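Cystathionine gamma-lyase (Saccharomyces cerevisiae, PDB 1N8P) is a pyridoxal-5'-phosphate-dependent enzyme of the Cys/Met metabolism family, with four copies in its assembly and phosphate-binding groups supplied across a subunit interface. Local coordinates at residues Tyr49-Asn54 with Leu230-Gly235; Leu74-Gly79 with Thr83-Gln88; Arg108-Val113 with Leu141-Thr146. All coordinates share one frame; numbering follows the deposited sequence.

Contact 1: residues Tyr49-Asn54 with Leu230-Gly235. With PLP (pyridoxal-5'-phosphate), chain F.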
# COMPACT_ATOMS: atom_id res chain seq x y z
N TYR A 49 2.54 21.64 3.26
CA TYR A 49 2.33 20.61 4.27
C TYR A 49 1.17 19.66 3.96
O TYR A 49 0.03 20.09 3.73
CB TYR A 49 2.10 21.24 5.65
CG TYR A 49 2.22 20.21 6.76
CD1 TYR A 49 3.39 19.46 6.91
CD2 TYR A 49 1.15 19.96 7.63
CE1 TYR A 49 3.50 18.48 7.89
CE2 TYR A 49 1.25 18.98 8.62
CZ TYR A 49 2.43 18.24 8.74
OH TYR A 49 2.56 17.25 9.70
N SER A 50 1.48 18.37 3.95
CA SER A 50 0.50 17.32 3.68
C SER A 50 -0.93 17.65 4.13
O SER A 50 -1.88 17.67 3.32
CB SER A 50 0.96 16.01 4.33
OG SER A 50 -0.08 15.04 4.32
N ARG A 51 -1.07 17.92 5.43
CA ARG A 51 -2.36 18.22 6.04
C ARG A 51 -3.07 19.39 5.37
O ARG A 51 -4.23 19.27 4.95
CB ARG A 51 -2.18 18.49 7.54
CG ARG A 51 -3.48 18.79 8.24
CD ARG A 51 -3.36 18.43 9.70
NE ARG A 51 -2.11 18.94 10.26
CZ ARG A 51 -1.74 20.22 10.25
NH1 ARG A 51 -2.52 21.15 9.71
NH2 ARG A 51 -0.58 20.58 10.77
N SER A 52 -2.38 20.51 5.27
CA SER A 52 -2.96 21.68 4.63
C SER A 52 -3.37 21.34 3.21
O SER A 52 -4.25 22.00 2.64
CB SER A 52 -1.98 22.85 4.61
OG SER A 52 -2.58 23.97 3.99
N GLN A 53 -2.73 20.32 2.64
CA GLN A 53 -3.03 19.86 1.28
C GLN A 53 -1.93 18.99 0.70
O GLN A 53 -0.74 19.26 0.91
CB GLN A 53 -3.25 21.05 0.32
CG GLN A 53 -3.35 20.69 -1.17
CD GLN A 53 -4.64 20.01 -1.53
OE1 GLN A 53 -4.91 18.90 -1.10
NE2 GLN A 53 -5.45 20.68 -2.34
N ASN A 54 -2.34 17.94 -0.03
CA ASN A 54 -1.42 17.02 -0.71
C ASN A 54 -2.10 16.61 -2.02
O ASN A 54 -3.32 16.51 -2.09
CB ASN A 54 -1.15 15.78 0.14
CG ASN A 54 -2.24 14.71 -0.00
OD1 ASN A 54 -3.15 14.64 0.82
ND2 ASN A 54 -2.15 13.89 -1.05
N LEU A 230 -11.88 24.59 9.20
CA LEU A 230 -12.09 23.55 10.21
C LEU A 230 -11.28 22.29 9.87
O LEU A 230 -10.63 21.70 10.73
CB LEU A 230 -13.58 23.18 10.30
CG LEU A 230 -14.52 24.17 10.98
CD1 LEU A 230 -15.94 23.83 10.67
CD2 LEU A 230 -14.30 24.11 12.49
N GLN A 231 -11.32 21.91 8.59
CA GLN A 231 -10.62 20.73 8.10
C GLN A 231 -9.15 20.79 8.47
O GLN A 231 -8.63 19.90 9.15
CB GLN A 231 -10.73 20.62 6.57
CG GLN A 231 -10.05 19.41 5.95
CD GLN A 231 -9.64 19.67 4.51
OE1 GLN A 231 -9.73 18.80 3.65
NE2 GLN A 231 -9.18 20.89 4.24
N ASN A 232 -8.48 21.85 8.04
CA ASN A 232 -7.07 22.00 8.32
C ASN A 232 -6.79 22.06 9.81
O ASN A 232 -5.77 21.56 10.28
CB ASN A 232 -6.55 23.26 7.64
CG ASN A 232 -5.10 23.50 7.93
OD1 ASN A 232 -4.23 22.95 7.26
ND2 ASN A 232 -4.82 24.33 8.94
N ALA A 233 -7.70 22.66 10.57
CA ALA A 233 -7.50 22.84 12.00
C ALA A 233 -7.89 21.68 12.89
O ALA A 233 -7.29 21.50 13.95
CB ALA A 233 -8.23 24.13 12.50
N ILE A 234 -8.90 20.91 12.50
CA ILE A 234 -9.30 19.77 13.32
C ILE A 234 -8.50 18.54 12.89
O ILE A 234 -8.31 17.62 13.67
CB ILE A 234 -10.79 19.45 13.16
CG1 ILE A 234 -11.06 18.99 11.71
CG2 ILE A 234 -11.64 20.66 13.59
CD1 ILE A 234 -12.40 18.36 11.48
N GLY A 235 -8.06 18.54 11.63
CA GLY A 235 -7.26 17.44 11.11
C GLY A 235 -7.95 16.12 10.76
O GLY A 235 -7.27 15.12 10.52
N1 PLP F . 2.22 18.00 18.61
C2 PLP F . 3.61 17.93 18.63
C2A PLP F . 4.20 17.96 20.04
C3 PLP F . 4.28 17.91 17.30
O3 PLP F . 5.62 17.85 17.37
C4 PLP F . 3.52 17.95 16.13
C4A PLP F . 4.19 17.92 14.83
C5 PLP F . 2.01 18.02 16.24
C6 PLP F . 1.42 18.04 17.49
C5A PLP F . 1.13 17.93 14.94
O4P PLP F . 0.64 16.60 14.71
P PLP F . -0.37 16.24 13.48
O1P PLP F . -0.24 14.77 13.42
O2P PLP F . 0.15 16.98 12.23
O3P PLP F . -1.69 16.81 13.75
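R51 and N232 meet beside a pyridoxal-5'-phosphate site shared between two subunits, where the loop 49-54 reaches the C-terminal end of helix 221-234. The ligand is also hydrogen-bonded to G79 N, S80 N and S200 OG of the second subunit. Towards it this chain offers Y49 and R51: Y49 OH lies 3.5 Å from O2P of the ligand, and R51 NE lies 3.6 Å from the same oxygen, which sits at the guanidinium edge. The R51 chain is extended up to a bend at chi3 (46°), which leaves NE toward the phosphate while NH1 turns to the helix. There NH1 gives a weak hydrogen bond to N232 O, 3.3 Å long and far from straight at 125°. The guanidinium and the N232 amide are inclined at 63°, so they do not stack; instead, Y49 CD2 covers one guanidinium face, 3.6 Å above its plane and off toward the rim. N232 OD1 packs against S52, 3.2 Å from its CA. G235, with positive phi where the helix ends, packs against the R51 chain, its CA 4.3 Å from R51 CD, and its carbonyl O accepts a hydrogen bond from S78 OG of the second subunit. In the fold, the loop runs directly into helix 55-67, with N54 at the N-cap position; Q231 packs on R57 and E61 of that helix, while L230 and I234 lean on helix 79-88.

Contact 2: residues Leu74-Gly79 with Thr83-Gln88. With PLP (pyridoxal-5'-phosphate), chain E.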
# COMPACT_ATOMS: atom_id res chain seq x y z
N LEU A 74 -14.10 18.48 -0.87
CA LEU A 74 -13.28 18.34 0.34
C LEU A 74 -13.42 16.92 0.92
O LEU A 74 -14.52 16.48 1.22
CB LEU A 74 -13.69 19.35 1.43
CG LEU A 74 -13.47 20.85 1.20
CD1 LEU A 74 -14.04 21.57 2.39
CD2 LEU A 74 -11.99 21.18 1.05
N ALA A 75 -12.32 16.20 1.07
CA ALA A 75 -12.43 14.86 1.60
C ALA A 75 -12.10 14.90 3.06
O ALA A 75 -11.47 15.83 3.52
CB ALA A 75 -11.50 13.94 0.89
N PHE A 76 -12.58 13.90 3.79
CA PHE A 76 -12.33 13.77 5.22
C PHE A 76 -12.20 12.28 5.60
O PHE A 76 -12.46 11.39 4.78
CB PHE A 76 -13.47 14.41 6.03
CG PHE A 76 -13.67 15.88 5.77
CD1 PHE A 76 -14.55 16.31 4.77
CD2 PHE A 76 -12.98 16.84 6.52
CE1 PHE A 76 -14.74 17.68 4.53
CE2 PHE A 76 -13.18 18.22 6.29
CZ PHE A 76 -14.05 18.64 5.30
N SER A 77 -11.80 12.01 6.84
CA SER A 77 -11.63 10.64 7.33
C SER A 77 -12.83 9.75 7.07
O SER A 77 -12.71 8.63 6.63
CB SER A 77 -11.38 10.68 8.82
OG SER A 77 -10.41 11.64 9.16
N SER A 78 -14.02 10.27 7.30
CA SER A 78 -15.23 9.47 7.12
C SER A 78 -16.42 10.33 6.72
O SER A 78 -16.33 11.56 6.73
CB SER A 78 -15.61 8.74 8.44
OG SER A 78 -15.35 9.51 9.61
N GLY A 79 -17.52 9.68 6.36
CA GLY A 79 -18.72 10.45 6.08
C GLY A 79 -18.92 11.19 7.39
O GLY A 79 -18.98 12.41 7.41
N THR A 83 -19.79 15.14 8.24
CA THR A 83 -21.04 15.66 8.78
C THR A 83 -20.64 16.48 9.99
O THR A 83 -21.27 17.49 10.32
CB THR A 83 -21.94 14.52 9.25
OG1 THR A 83 -22.44 13.80 8.12
CG2 THR A 83 -23.09 15.06 10.07
N ALA A 84 -19.57 16.04 10.63
CA ALA A 84 -19.06 16.68 11.83
C ALA A 84 -18.51 18.06 11.57
O ALA A 84 -18.77 18.99 12.33
CB ALA A 84 -17.99 15.81 12.49
N THR A 85 -17.72 18.19 10.51
CA THR A 85 -17.14 19.47 10.18
C THR A 85 -18.27 20.44 9.85
O THR A 85 -18.21 21.61 10.20
CB THR A 85 -16.19 19.32 8.99
OG1 THR A 85 -15.22 18.33 9.32
CG2 THR A 85 -15.48 20.66 8.65
N ILE A 86 -19.31 19.93 9.20
CA ILE A 86 -20.43 20.78 8.84
C ILE A 86 -21.19 21.26 10.09
O ILE A 86 -21.57 22.43 10.19
CB ILE A 86 -21.41 20.06 7.91
CG1 ILE A 86 -20.71 19.62 6.62
CG2 ILE A 86 -22.56 21.01 7.55
CD1 ILE A 86 -21.67 18.97 5.56
N LEU A 87 -21.39 20.38 11.06
CA LEU A 87 -22.09 20.79 12.25
C LEU A 87 -21.27 21.74 13.13
O LEU A 87 -21.83 22.61 13.79
CB LEU A 87 -22.52 19.58 13.05
CG LEU A 87 -23.56 18.70 12.36
CD1 LEU A 87 -23.74 17.42 13.13
CD2 LEU A 87 -24.88 19.43 12.27
N GLN A 88 -19.95 21.59 13.15
CA GLN A 88 -19.14 22.45 14.00
C GLN A 88 -18.85 23.77 13.32
O GLN A 88 -18.29 24.67 13.94
CB GLN A 88 -17.84 21.74 14.41
CG GLN A 88 -16.78 21.61 13.32
CD GLN A 88 -15.80 20.46 13.58
OE1 GLN A 88 -14.75 20.36 12.94
NE2 GLN A 88 -16.15 19.57 14.52
N1 PLP E . -24.18 8.00 5.82
C2 PLP E . -24.79 7.07 5.01
C2A PLP E . -26.03 7.56 4.27
C3 PLP E . -24.15 5.72 4.95
O3 PLP E . -24.79 4.89 4.09
C4 PLP E . -22.98 5.43 5.72
C4A PLP E . -22.36 4.06 5.69
C5 PLP E . -22.44 6.54 6.56
C6 PLP E . -23.05 7.78 6.58
C5A PLP E . -21.13 6.28 7.33
O4P PLP E . -19.97 6.67 6.63
P PLP E . -18.57 6.54 7.31
O1P PLP E . -17.65 6.80 6.23
O2P PLP E . -18.48 5.12 7.83
O3P PLP E . -18.64 7.52 8.39
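F76 closes strand 72-76 with its side chain directed at helix 79-88, where T85 receives it. The phenyl CE2 comes to 3.7 Å from T85 OG1, and the methyl follows at 4.1 Å between T85 CG2 and the same CE2. The hydroxyl approaches the ring obliquely; its polar partner is elsewhere, since T85 OG1 is hydrogen-bonded to A81 O one turn back. Next, S77 leaves the strand, and its OG is hydrogen-bonded to S77 OG of the second subunit. S78 then occupies the N-cap position of the helix. Its chi1 of 37° sets OG between the backbone N and the carbonyl carbon, from where it caps A81 N. This strand-turn-helix unit, with a phosphate at the helix N-terminus, is a familiar anion site of fold-type I pyridoxal-5'-phosphate enzymes. S78 contributes carbon contact to it, CB lying 3.3 Å from O3P of the ligand. G79 supplies the bond: G79 N donates to O1P at 2.9 Å, almost perfectly straight at 175°. The helix end would probably add a favourable field for the phosphate; the ligand is also hydrogen-bonded to S80 OG and S200 OG, and to Y49 OH and R51 NH2 of the second subunit. Finally T83 N donates to G79 O at 3.0 Å, an i to i+4 bond of the first turn of helix 79-88.

Contact 3: residues Arg108-Val113 with Leu141-Thr146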
# COMPACT_ATOMS: atom_id res chain seq x y z
N ARG A 108 -25.75 10.67 16.59
CA ARG A 108 -24.44 10.79 17.22
C ARG A 108 -23.84 12.18 17.00
O ARG A 108 -23.82 13.01 17.92
CB ARG A 108 -23.47 9.74 16.67
CG ARG A 108 -23.87 8.31 16.92
CD ARG A 108 -22.84 7.37 16.33
NE ARG A 108 -22.48 7.75 14.95
CZ ARG A 108 -21.78 6.99 14.11
NH1 ARG A 108 -21.35 5.79 14.48
NH2 ARG A 108 -21.51 7.44 12.89
N TYR A 109 -23.35 12.41 15.78
CA TYR A 109 -22.72 13.68 15.40
C TYR A 109 -23.44 14.93 15.93
O TYR A 109 -22.93 15.63 16.83
CB TYR A 109 -22.61 13.75 13.87
N PHE A 110 -24.61 15.20 15.34
CA PHE A 110 -25.46 16.35 15.68
C PHE A 110 -25.37 16.67 17.17
O PHE A 110 -25.32 17.84 17.57
CB PHE A 110 -26.92 16.06 15.30
CG PHE A 110 -27.22 16.21 13.80
CD1 PHE A 110 -26.42 15.60 12.84
CD2 PHE A 110 -28.33 16.95 13.36
CE1 PHE A 110 -26.72 15.73 11.47
CE2 PHE A 110 -28.63 17.08 12.00
CZ PHE A 110 -27.82 16.47 11.06
N THR A 111 -25.34 15.60 17.96
CA THR A 111 -25.27 15.66 19.42
C THR A 111 -23.85 15.93 19.96
O THR A 111 -23.66 16.80 20.82
CB THR A 111 -25.78 14.33 20.00
OG1 THR A 111 -27.13 14.13 19.57
CG2 THR A 111 -25.71 14.34 21.53
N LYS A 112 -22.86 15.19 19.47
CA LYS A 112 -21.48 15.35 19.93
C LYS A 112 -20.96 16.79 19.81
O LYS A 112 -20.59 17.42 20.82
CB LYS A 112 -20.56 14.39 19.18
N VAL A 113 -20.91 17.31 18.58
CA VAL A 113 -20.44 18.67 18.38
C VAL A 113 -21.40 19.59 19.12
O VAL A 113 -21.08 20.75 19.40
CB VAL A 113 -20.34 19.04 16.88
CG1 VAL A 113 -20.21 20.55 16.71
CG2 VAL A 113 -19.14 18.34 16.26
N LEU A 141 -29.56 24.60 9.79
CA LEU A 141 -29.27 23.52 8.86
C LEU A 141 -30.52 22.70 8.60
O LEU A 141 -31.35 22.55 9.48
CB LEU A 141 -28.15 22.60 9.44
CG LEU A 141 -27.59 21.35 8.69
CD1 LEU A 141 -26.54 21.73 7.67
CD2 LEU A 141 -26.94 20.39 9.68
N VAL A 142 -30.63 22.19 7.38
CA VAL A 142 -31.73 21.29 6.99
C VAL A 142 -30.98 20.15 6.31
O VAL A 142 -30.33 20.35 5.28
CB VAL A 142 -32.70 21.93 5.97
CG1 VAL A 142 -33.81 20.97 5.62
CG2 VAL A 142 -33.32 23.16 6.55
N TRP A 143 -31.06 18.96 6.92
CA TRP A 143 -30.37 17.80 6.39
C TRP A 143 -31.33 16.86 5.70
O TRP A 143 -32.30 16.41 6.30
CB TRP A 143 -29.65 17.09 7.53
CG TRP A 143 -28.60 16.09 7.10
CD1 TRP A 143 -28.80 14.78 6.78
CD2 TRP A 143 -27.18 16.31 7.00
NE1 TRP A 143 -27.60 14.17 6.50
CE2 TRP A 143 -26.59 15.09 6.63
CE3 TRP A 143 -26.37 17.42 7.20
CZ2 TRP A 143 -25.21 14.95 6.45
CZ3 TRP A 143 -25.00 17.28 7.02
CH2 TRP A 143 -24.44 16.05 6.65
N ILE A 144 -31.06 16.58 4.43
CA ILE A 144 -31.89 15.68 3.64
C ILE A 144 -31.11 14.47 3.16
O ILE A 144 -30.07 14.60 2.53
CB ILE A 144 -32.44 16.39 2.41
CG1 ILE A 144 -33.42 17.48 2.83
CG2 ILE A 144 -33.11 15.40 1.50
CD1 ILE A 144 -33.98 18.27 1.64
N GLU A 145 -31.64 13.29 3.45
CA GLU A 145 -31.02 12.04 3.05
C GLU A 145 -31.93 11.56 1.93
O GLU A 145 -32.74 10.67 2.12
CB GLU A 145 -31.06 11.09 4.24
CG GLU A 145 -30.19 9.88 4.14
CD GLU A 145 -30.31 9.01 5.38
OE1 GLU A 145 -31.40 8.44 5.57
OE2 GLU A 145 -29.33 8.92 6.15
N THR A 146 -31.79 12.16 0.75
CA THR A 146 -32.65 11.84 -0.39
C THR A 146 -33.22 10.44 -0.34
O THR A 146 -34.40 10.29 -0.01
CB THR A 146 -31.98 12.11 -1.75
OG1 THR A 146 -30.57 11.79 -1.68
CG2 THR A 146 -32.20 13.56 -2.16
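K112 N bonds to R108 O at 2.8 Å, closing the helical turn from which F110 reaches W143 and L141. The contact across the two segments is apolar and aromatic. A chi1 of -78° turns the phenyl ring of F110 away from its own carbonyl carbon, so that it leaves helix 104-112 and ends with CZ over the indole of W143. That atom stands 3.8 Å above the indole plane, displaced toward the rim, and its distances to W143 CG and W143 CD2 are both 4.1 Å. The phenyl plane is turned 79° from the indole plane, and the centroids of the F110 ring and the five-membered ring of W143 are 5.7 Å apart. These values identify a T-shaped pair: F110 gives the edge and W143 the face. W143 CB approaches the phenyl edge near its plane, 4.0 Å from F110 CZ. L141 joins from the same side of the strand, its CD2 meeting F110 CZ at 4.2 Å in an oblique approach. One phenyl end is thereby held against both residues, while V142 between them points away. The W143 side chain is about 7 Å from a bound pyridoxal-5'-phosphate, so the pair lies close to the ligand site; E145, further along the segment, touches that ligand. Strand 139-144 runs parallel to both its sheet neighbours, 95-99 and 174-178. Helix 104-112 packs on the L141 and W143 side together with L87 and T83 of helix 79-88, whereas V142 faces V160 and I164 of helix 157-167 across the sheet.

How the contacts relate
Contacts 2 and 3 both lie within the loop closed by contact 1, and helix 79-88 joins the three. Contact 1 meets contact 2 through Q231 CG, 3.4 Å from F76 CE2; their centres are 12 Å apart. Contact 3, centred 11 Å from contact 2, also meets 83-88, with T83 OG1 3.4 Å from W143 CH2. Contacts 1 and 3 do not touch, their nearest atoms being about 8 Å apart. Two ligand sites are involved: contact 2 binds the phosphate of one pyridoxal-5'-phosphate through G79, whereas Y49 and R51 of contact 1 face the phosphate of another, which is also hydrogen-bonded by the second subunit.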